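Local atomic coordinates of MFP2B (Ascaris suum, PDB entry 2BJR), a protein that enhances polymerization of the nematode major sperm protein (MSP) in the amoeboid motility of Ascaris sperm, and binds a zinc ion. Residues Gln30-Val35 / Arg48-Gly53; Ile56-Pro61 / Gly75-Leu80; Gly128-Tyr133 / Phe143-Lys148. All blocks are in the same frame, centred on the assembly; numbering follows the deposited sequence.

Contact 1 of 3, residues Gln30-Val35 / Arg48-Gly53; sequences QQNMYV and RAWNNG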
loop_
_atom_site.group_PDB
_atom_site.type_symbol
_atom_site.label_atom_id
_atom_site.label_comp_id
_atom_site.label_asym_id
_atom_site.label_seq_id
_atom_site.Cartn_x
_atom_site.Cartn_y
_atom_site.Cartn_z
ATOM N N GLN A 30 0.533 6.004 -2.292
ATOM C CA GLN A 30 1.828 5.346 -2.278
ATOM C C GLN A 30 1.691 3.895 -1.885
ATOM O O GLN A 30 0.899 3.554 -1.003
ATOM C CB GLN A 30 2.812 6.083 -1.336
ATOM C CG GLN A 30 2.830 7.609 -1.518
ATOM C CD GLN A 30 3.083 8.015 -2.969
ATOM O OE1 GLN A 30 4.039 7.526 -3.599
ATOM N NE2 GLN A 30 2.220 8.864 -3.507
ATOM N N GLN A 31 2.508 3.037 -2.498
ATOM C CA GLN A 31 2.364 1.603 -2.297
ATOM C C GLN A 31 2.887 1.124 -0.958
ATOM O O GLN A 31 2.328 0.208 -0.379
ATOM C CB GLN A 31 3.061 0.823 -3.426
ATOM C CG GLN A 31 2.727 -0.668 -3.431
ATOM C CD GLN A 31 1.226 -0.916 -3.731
ATOM O OE1 GLN A 31 0.748 -0.471 -4.768
ATOM N NE2 GLN A 31 0.508 -1.541 -2.819
ATOM N N ASN A 32 3.978 1.748 -0.472
ATOM C CA ASN A 32 4.696 1.205 0.655
ATOM C C ASN A 32 5.347 2.307 1.442
ATOM O O ASN A 32 6.570 2.340 1.591
ATOM C CB ASN A 32 5.697 0.223 0.176
ATOM C CG ASN A 32 6.421 -0.527 1.306
ATOM O OD1 ASN A 32 5.884 -0.722 2.379
ATOM N ND2 ASN A 32 7.662 -0.989 1.015
HETATM N N MSE A 33 4.526 3.239 1.870
HETATM C CA MSE A 33 4.998 4.421 2.586
HETATM C C MSE A 33 3.886 4.802 3.556
HETATM O O MSE A 33 2.774 5.086 3.115
HETATM C CB MSE A 33 5.312 5.563 1.616
HETATM C CG MSE A 33 5.934 6.765 2.270
HETATM SE SE MSE A 33 6.446 8.076 0.903
HETATM C CE MSE A 33 7.810 6.903 -0.013
ATOM N N TYR A 34 4.204 4.847 4.871
ATOM C CA TYR A 34 3.222 5.051 5.932
ATOM C C TYR A 34 3.643 6.232 6.817
ATOM O O TYR A 34 4.830 6.471 7.001
ATOM C CB TYR A 34 3.031 3.789 6.784
ATOM C CG TYR A 34 2.707 2.537 5.995
ATOM C CD1 TYR A 34 3.701 1.794 5.369
ATOM C CD2 TYR A 34 1.412 2.055 5.936
ATOM C CE1 TYR A 34 3.398 0.653 4.642
ATOM C CE2 TYR A 34 1.115 0.916 5.243
ATOM C CZ TYR A 34 2.082 0.221 4.618
ATOM O OH TYR A 34 1.733 -0.937 3.998
ATOM N N VAL A 35 2.644 6.912 7.376
ATOM C CA VAL A 35 2.845 8.084 8.204
ATOM C C VAL A 35 3.404 7.633 9.553
ATOM O O VAL A 35 2.774 6.834 10.283
ATOM C CB VAL A 35 1.515 8.913 8.383
ATOM C CG1 VAL A 35 1.804 10.171 9.135
ATOM C CG2 VAL A 35 0.926 9.251 7.027
ATOM N N ARG A 48 8.571 8.698 7.897
ATOM C CA ARG A 48 7.965 7.670 7.100
ATOM C C ARG A 48 8.441 6.296 7.498
ATOM O O ARG A 48 9.597 6.101 7.906
ATOM C CB ARG A 48 8.165 7.983 5.610
ATOM C CG ARG A 48 9.589 7.898 5.124
ATOM C CD ARG A 48 9.905 8.726 3.847
ATOM N NE ARG A 48 11.366 8.779 3.596
ATOM C CZ ARG A 48 12.020 7.761 3.109
ATOM N NH1 ARG A 48 11.360 6.667 2.836
ATOM N NH2 ARG A 48 13.332 7.776 2.929
ATOM N N ALA A 49 7.541 5.320 7.387
ATOM C CA ALA A 49 7.854 3.944 7.580
ATOM C C ALA A 49 7.490 3.167 6.316
ATOM O O ALA A 49 6.706 3.668 5.474
ATOM C CB ALA A 49 7.078 3.398 8.750
ATOM N N TRP A 50 8.088 1.994 6.178
ATOM C CA TRP A 50 7.806 1.102 5.040
ATOM C C TRP A 50 8.059 -0.326 5.403
ATOM O O TRP A 50 8.697 -0.626 6.407
ATOM C CB TRP A 50 8.606 1.496 3.808
ATOM C CG TRP A 50 10.115 1.318 3.914
ATOM C CD1 TRP A 50 10.831 0.226 3.536
ATOM C CD2 TRP A 50 11.062 2.254 4.425
ATOM N NE1 TRP A 50 12.171 0.422 3.774
ATOM C CE2 TRP A 50 12.340 1.666 4.316
ATOM C CE3 TRP A 50 10.966 3.548 4.966
ATOM C CZ2 TRP A 50 13.522 2.316 4.733
ATOM C CZ3 TRP A 50 12.144 4.191 5.389
ATOM C CH2 TRP A 50 13.400 3.580 5.239
ATOM N N ASN A 51 7.460 -1.220 4.630
ATOM C CA ASN A 51 7.626 -2.627 4.777
ATOM C C ASN A 51 8.891 -3.133 4.063
ATOM O O ASN A 51 9.046 -2.922 2.857
ATOM C CB ASN A 51 6.413 -3.313 4.127
ATOM C CG ASN A 51 6.410 -4.828 4.284
ATOM O OD1 ASN A 51 7.465 -5.495 4.333
ATOM N ND2 ASN A 51 5.186 -5.398 4.218
ATOM N N ASN A 52 9.764 -3.803 4.805
ATOM C CA ASN A 52 10.841 -4.629 4.214
ATOM C C ASN A 52 10.867 -5.989 4.892
ATOM O O ASN A 52 11.055 -6.106 6.103
ATOM C CB ASN A 52 12.225 -3.928 4.338
ATOM C CG ASN A 52 13.309 -4.652 3.546
ATOM O OD1 ASN A 52 12.999 -5.376 2.593
ATOM N ND2 ASN A 52 14.583 -4.464 3.931
ATOM N N GLY A 53 10.613 -7.034 4.130
ATOM C CA GLY A 53 10.533 -8.373 4.679
ATOM C C GLY A 53 9.436 -8.600 5.693
ATOM O O GLY A 53 9.572 -9.456 6.566
HETATM O O HOH W 1 2.992 -3.593 4.095
#

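Contact 2 of 3, residues Ile56-Pro61 / Gly75-Leu80; sequences IECSFP and GQIQVL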
loop_
_atom_site.group_PDB
_atom_site.type_symbol
_atom_site.label_atom_id
_atom_site.label_comp_id
_atom_site.label_asym_id
_atom_site.label_seq_id
_atom_site.Cartn_x
_atom_site.Cartn_y
_atom_site.Cartn_z
ATOM N N ILE A 56 8.725 -3.283 9.942
ATOM C CA ILE A 56 8.906 -1.844 9.875
ATOM C C ILE A 56 10.378 -1.470 9.669
ATOM O O ILE A 56 11.264 -1.892 10.439
ATOM C CB ILE A 56 8.396 -1.171 11.205
ATOM C CG1 ILE A 56 6.895 -1.343 11.381
ATOM C CG2 ILE A 56 8.759 0.321 11.271
ATOM C CD1 ILE A 56 6.393 -0.883 12.795
ATOM N N GLU A 57 10.623 -0.663 8.635
ATOM C CA GLU A 57 11.811 0.169 8.526
ATOM C C GLU A 57 11.289 1.588 8.483
ATOM O O GLU A 57 10.096 1.826 8.227
ATOM C CB GLU A 57 12.608 -0.189 7.284
ATOM C CG GLU A 57 13.339 -1.526 7.406
ATOM C CD GLU A 57 14.354 -1.814 6.303
ATOM O OE1 GLU A 57 14.714 -0.920 5.529
ATOM O OE2 GLU A 57 14.816 -2.962 6.203
ATOM N N CYS A 58 12.125 2.569 8.789
ATOM C CA CYS A 58 11.678 3.930 8.836
ATOM C C CYS A 58 12.824 4.930 8.668
ATOM O O CYS A 58 14.005 4.567 8.734
ATOM C CB CYS A 58 10.896 4.198 10.118
ATOM S SG CYS A 58 11.860 3.735 11.603
ATOM N N SER A 59 12.451 6.169 8.410
ATOM C CA SER A 59 13.368 7.270 8.125
ATOM C C SER A 59 12.840 8.581 8.654
ATOM O O SER A 59 11.684 8.941 8.395
ATOM C CB SER A 59 13.597 7.396 6.620
ATOM O OG SER A 59 14.471 8.470 6.308
ATOM N N PHE A 60 13.676 9.319 9.400
ATOM C CA PHE A 60 13.308 10.608 9.960
ATOM C C PHE A 60 14.496 11.569 9.730
ATOM O O PHE A 60 15.638 11.123 9.781
ATOM C CB PHE A 60 13.025 10.526 11.472
ATOM C CG PHE A 60 11.834 9.693 11.831
ATOM C CD1 PHE A 60 11.948 8.349 11.905
ATOM C CD2 PHE A 60 10.572 10.278 11.959
ATOM C CE1 PHE A 60 10.870 7.563 12.184
ATOM C CE2 PHE A 60 9.481 9.502 12.271
ATOM C CZ PHE A 60 9.621 8.161 12.357
ATOM N N PRO A 61 14.219 12.825 9.432
ATOM C CA PRO A 61 15.240 13.863 9.344
ATOM C C PRO A 61 15.535 14.521 10.697
ATOM O O PRO A 61 14.657 15.045 11.364
ATOM C CB PRO A 61 14.626 14.875 8.393
ATOM C CG PRO A 61 13.156 14.664 8.463
ATOM C CD PRO A 61 12.897 13.348 9.067
ATOM N N GLY A 75 14.270 1.594 19.913
ATOM C CA GLY A 75 13.602 0.378 19.468
ATOM C C GLY A 75 12.234 0.567 18.798
ATOM O O GLY A 75 11.772 -0.357 18.124
ATOM N N GLN A 76 11.605 1.726 19.001
ATOM C CA GLN A 76 10.240 1.942 18.536
ATOM C C GLN A 76 9.932 3.370 18.083
ATOM O O GLN A 76 10.479 4.385 18.598
ATOM C CB GLN A 76 9.190 1.443 19.548
ATOM C CG GLN A 76 9.311 1.925 20.994
ATOM C CD GLN A 76 10.320 1.129 21.851
ATOM O OE1 GLN A 76 10.930 1.705 22.765
ATOM N NE2 GLN A 76 10.513 -0.170 21.556
ATOM N N ILE A 77 9.061 3.420 17.061
ATOM C CA ILE A 77 8.446 4.629 16.597
ATOM C C ILE A 77 6.947 4.452 16.711
ATOM O O ILE A 77 6.487 3.450 17.257
ATOM C CB ILE A 77 8.825 4.907 15.128
ATOM C CG1 ILE A 77 8.473 3.712 14.223
ATOM C CG2 ILE A 77 10.309 5.222 14.999
ATOM C CD1 ILE A 77 8.180 4.137 12.783
ATOM N N GLN A 78 6.205 5.425 16.235
ATOM C CA GLN A 78 4.746 5.275 16.128
ATOM C C GLN A 78 4.320 5.405 14.669
ATOM O O GLN A 78 4.969 6.152 13.918
ATOM C CB GLN A 78 4.039 6.284 16.988
ATOM C CG GLN A 78 4.167 5.964 18.479
ATOM C CD GLN A 78 3.870 7.139 19.357
ATOM O OE1 GLN A 78 4.661 8.053 19.409
ATOM N NE2 GLN A 78 2.770 7.091 20.100
ATOM N N VAL A 79 3.265 4.666 14.313
ATOM C CA VAL A 79 2.649 4.704 12.971
ATOM C C VAL A 79 1.213 5.116 13.113
ATOM O O VAL A 79 0.458 4.616 13.999
ATOM C CB VAL A 79 2.790 3.351 12.268
ATOM C CG1 VAL A 79 2.141 3.367 10.852
ATOM C CG2 VAL A 79 4.271 3.008 12.154
ATOM N N LEU A 80 0.844 6.125 12.363
ATOM C CA LEU A 80 -0.526 6.607 12.379
ATOM C C LEU A 80 -1.469 5.446 12.056
ATOM O O LEU A 80 -1.200 4.635 11.152
ATOM C CB LEU A 80 -0.719 7.692 11.367
ATOM C CG LEU A 80 -2.048 8.456 11.376
ATOM C CD1 LEU A 80 -2.302 9.132 12.730
ATOM C CD2 LEU A 80 -1.982 9.497 10.281
#

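Contact 3 of 3, residues Gly128-Tyr133 / Phe143-Lys148; sequences GALLGY and FSHDGK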
loop_
_atom_site.group_PDB
_atom_site.type_symbol
_atom_site.label_atom_id
_atom_site.label_comp_id
_atom_site.label_asym_id
_atom_site.label_seq_id
_atom_site.Cartn_x
_atom_site.Cartn_y
_atom_site.Cartn_z
ATOM N N GLY A 128 9.802 9.824 -7.355
ATOM C CA GLY A 128 9.037 9.200 -6.304
ATOM C C GLY A 128 8.720 10.154 -5.179
ATOM O O GLY A 128 9.584 10.929 -4.733
ATOM N N ALA A 129 7.488 10.065 -4.700
ATOM C CA ALA A 129 7.038 10.869 -3.541
ATOM C C ALA A 129 7.886 10.612 -2.310
ATOM O O ALA A 129 8.384 9.495 -2.098
ATOM C CB ALA A 129 5.620 10.546 -3.245
ATOM N N LEU A 130 8.028 11.626 -1.442
ATOM C CA LEU A 130 8.599 11.397 -0.136
ATOM C C LEU A 130 7.691 12.066 0.878
ATOM O O LEU A 130 7.206 13.149 0.644
ATOM C CB LEU A 130 9.993 12.020 0.044
ATOM C CG LEU A 130 11.246 11.347 -0.481
ATOM C CD1 LEU A 130 12.438 12.245 -0.187
ATOM C CD2 LEU A 130 11.439 9.918 0.015
ATOM N N LEU A 131 7.533 11.387 1.988
ATOM C CA LEU A 131 6.785 11.883 3.121
ATOM C C LEU A 131 7.799 12.405 4.131
ATOM O O LEU A 131 8.778 11.724 4.469
ATOM C CB LEU A 131 5.923 10.739 3.655
ATOM C CG LEU A 131 4.966 11.018 4.762
ATOM C CD1 LEU A 131 3.828 11.967 4.374
ATOM C CD2 LEU A 131 4.473 9.660 5.289
ATOM N N GLY A 132 7.570 13.619 4.594
ATOM C CA GLY A 132 8.420 14.253 5.605
ATOM C C GLY A 132 7.590 15.021 6.627
ATOM O O GLY A 132 6.417 14.703 6.830
ATOM N N TYR A 133 8.164 16.052 7.218
ATOM C CA TYR A 133 7.426 16.911 8.154
ATOM C C TYR A 133 7.684 18.341 7.937
ATOM O O TYR A 133 8.774 18.733 7.516
ATOM C CB TYR A 133 7.644 16.537 9.620
ATOM C CG TYR A 133 8.877 17.132 10.287
ATOM C CD1 TYR A 133 8.787 18.304 11.045
ATOM C CD2 TYR A 133 10.134 16.565 10.107
ATOM C CE1 TYR A 133 9.923 18.886 11.657
ATOM C CE2 TYR A 133 11.285 17.158 10.720
ATOM C CZ TYR A 133 11.141 18.308 11.497
ATOM O OH TYR A 133 12.262 18.862 12.088
ATOM N N PHE A 143 12.688 16.388 4.483
ATOM C CA PHE A 143 12.520 15.041 3.943
ATOM C C PHE A 143 13.821 14.293 4.037
ATOM O O PHE A 143 14.866 14.812 3.617
ATOM C CB PHE A 143 12.070 15.114 2.477
ATOM C CG PHE A 143 10.836 15.946 2.265
ATOM C CD1 PHE A 143 10.931 17.317 2.074
ATOM C CD2 PHE A 143 9.580 15.370 2.293
ATOM C CE1 PHE A 143 9.799 18.078 1.898
ATOM C CE2 PHE A 143 8.457 16.125 2.149
ATOM C CZ PHE A 143 8.546 17.458 1.942
ATOM N N SER A 144 13.797 13.087 4.588
ATOM C CA SER A 144 15.026 12.326 4.753
ATOM C C SER A 144 15.121 11.244 3.662
ATOM O O SER A 144 14.148 10.550 3.404
ATOM C CB SER A 144 15.117 11.720 6.158
ATOM O OG SER A 144 13.974 10.969 6.522
ATOM N N HIS A 145 16.293 11.092 3.054
ATOM C CA HIS A 145 16.477 10.055 2.032
ATOM C C HIS A 145 17.948 9.955 1.678
ATOM O O HIS A 145 18.657 10.975 1.741
ATOM C CB HIS A 145 15.747 10.468 0.778
ATOM C CG HIS A 145 16.276 11.724 0.164
ATOM N ND1 HIS A 145 17.054 11.702 -0.969
ATOM C CD2 HIS A 145 16.177 13.029 0.534
ATOM C CE1 HIS A 145 17.405 12.937 -1.278
ATOM N NE2 HIS A 145 16.890 13.764 -0.381
ATOM N N ASP A 146 18.392 8.773 1.278
ATOM C CA ASP A 146 19.754 8.614 0.738
ATOM C C ASP A 146 20.813 9.191 1.688
ATOM O O ASP A 146 21.848 9.717 1.235
ATOM C CB ASP A 146 19.859 9.304 -0.624
ATOM C CG ASP A 146 18.795 8.798 -1.650
ATOM O OD1 ASP A 146 18.782 7.558 -1.880
ATOM O OD2 ASP A 146 17.904 9.527 -2.212
ATOM N N GLY A 147 20.575 9.105 2.993
ATOM C CA GLY A 147 21.516 9.627 3.981
ATOM C C GLY A 147 21.561 11.138 4.088
ATOM O O GLY A 147 22.450 11.681 4.771
ATOM N N LYS A 148 20.600 11.829 3.478
ATOM C CA LYS A 148 20.579 13.277 3.463
ATOM C C LYS A 148 19.216 13.803 3.842
ATOM O O LYS A 148 18.243 13.044 3.900
ATOM C CB LYS A 148 20.942 13.800 2.079
ATOM C CG LYS A 148 22.338 13.401 1.599
ATOM C CD LYS A 148 22.672 14.039 0.245
ATOM C CE LYS A 148 22.438 13.088 -0.927
ATOM N NZ LYS A 148 23.018 11.687 -0.841
HETATM O O HOH W 2 11.340 12.015 5.735
#

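Contact 1 of 3, residues Gln30-Val35 / Arg48-Gly53
Asn32 extends with CG opposite the backbone N (chi1 -174°), which carries its amide to the Asn51 backbone; the two side chains cross at about a right angle, with their amide planes 68° apart. Asn32 then holds both polar backbone atoms of its partner. Asn51 N donates to Asn32 OD1 at 2.8 Å from a position tilted out of the carbonyl plane, whereas Asn32 ND2 reaches Asn51 O at 3.0 Å in the carbonyl plane, on a lone pair. Two residues away on each segment, the backbones pair directly: Tyr34 N to Ala49 O is 2.8 Å and Ala49 N to Tyr34 O is 3.0 Å. Tyr34 CD1 also sets the ring edge toward Ala49 O, 3.5 Å away and in the ring plane. A water donates to Tyr34 OH at 2.9 Å and accepts from Asn51 ND2 at 2.8 Å. The same hydroxyl bonds Asp197 and the same amide nitrogen bonds Ser268 O, while Asn51 OD1 takes Gly54 N. The evidence is that of an antiparallel beta hairpin, strands 34-40 and 43-52, whose ladder is prolonged at its open end by a side-chain amide pairing as a backbone would.

Contact 2 of 3, residues Ile56-Pro61 / Gly75-Leu80
Ile77 is the centre of this apolar contact, touching three side chains of strand 55-62 through its two branches. Its CD1 lies 3.8 Å from Cys58 CB and 4.1 Å from Ile56 CG2. The other branch faces the aromatic neighbour: Ile77 CG2 comes to 3.7 Å from Phe60 CE1, obliquely to the ring. With CG1 between the backbone N and the carbonyl carbon (chi1 55°), the CG1 branch is separated from CG2, so that CG2 goes to Phe60 and CD1 to Ile56 and Cys58. The sulfur touches both, Cys58 SG lying 3.9 Å from Ile77 CD1 and 4.0 Å from Ile77 CG2. Val79 adds a looser touch, its CG2 4.5 Å from Ile56 CD1. No hydrogen bond crosses the interface, and every residue that touches is buried.

Outside this first shell, the axes of 56-61 and 76-80 pass 9.2 Å apart at 90°, a separation bridged by side chains alone, as in orthogonal packing of sheet faces. Around it, Ala36 touches both Phe60 and Ile77, the Phe60 ring meets that of Trp38, and Leu73 of helix 70-73 backs Cys58 and Phe60. Both strands belong to one six-stranded antiparallel sheet, where 34-40 and 43-52 intervene between them; the sheet is therefore curled strongly enough to bring strand 76-81 across strand 55-62, with helix 70-73 alongside.

Contact 3 of 3, residues Gly128-Tyr133 / Phe143-Lys148
Leu130 opens the contact by reaching over to two residues of the partner strand. Its CD1 lies 3.9 Å from Phe143 CB and equally 3.9 Å from His145 CB, and the Leu130 and His145 side chains cross at about a right angle. Its carbonyl turns to the aromatic ring instead, with Leu130 O 3.6 Å from Phe143 CE2.

At Leu131 the side chain points away and the backbone does the work through water. One water donates to Leu131 O at 2.9 Å and accepts from Ser144 N, also at 2.9 Å. It stands where a direct bond might be expected in a hairpin, and no hydrogen bond joins the two segments directly. The axes of 130-133 and 143-145 agree with this splaying: they approach to 6.1 Å and run at 131°, well short of antiparallel.

Gly132 comes next, where the Phe143 ring lies against the main chain. Phe143 has CG opposite its carbonyl carbon (chi1 -54°), which swings the ring over to the first strand until CD2 is 3.5 Å from Gly132 N, an oblique approach. Lacking a side chain, Gly132 lets the ring settle close to the main chain.

Past Phe143 the second segment is braced locally. His145 ND1 donates to Asp146 OD2 at 2.6 Å in a nearly straight bond (173°), in the imidazole plane, and NE2 is bonded to Asp150. His145 also begins a type I' turn ending at Lys148.

In the fold, this is the central hairpin, 130-135 with 140-145, of a four-stranded antiparallel sheet. Strand 117-122 flanks it on one edge, where Trp122 meets the Phe143 ring, and strand 148-153 on the other; Arg48 of strand 43-52 packs on Leu130 and Leu131.

How the contacts relate
The three contacts lie within the first of two cytosolic motility protein family regions, with centres about 10 Å (1 and 2), 12 Å (1 and 3) and 13 Å (2 and 3) apart. Contacts 1 and 2 share one sheet through neighbouring strands 43-52 and 55-62, with Trp50 N 2.9 Å from Glu57 O and Asn52 ND2 2.7 Å from Glu57 OE2. Contact 3, in a second sheet, reaches both others through Ser144, among other touches: its O is 2.9 Å from Arg48 NH2, its OG 2.6 Å from Ser59 OG. All three lie away from the zinc site of His86, Cys174, Cys176 and Cys179. Contacts 2 and 3 are buried; contact 1 also borders the second half.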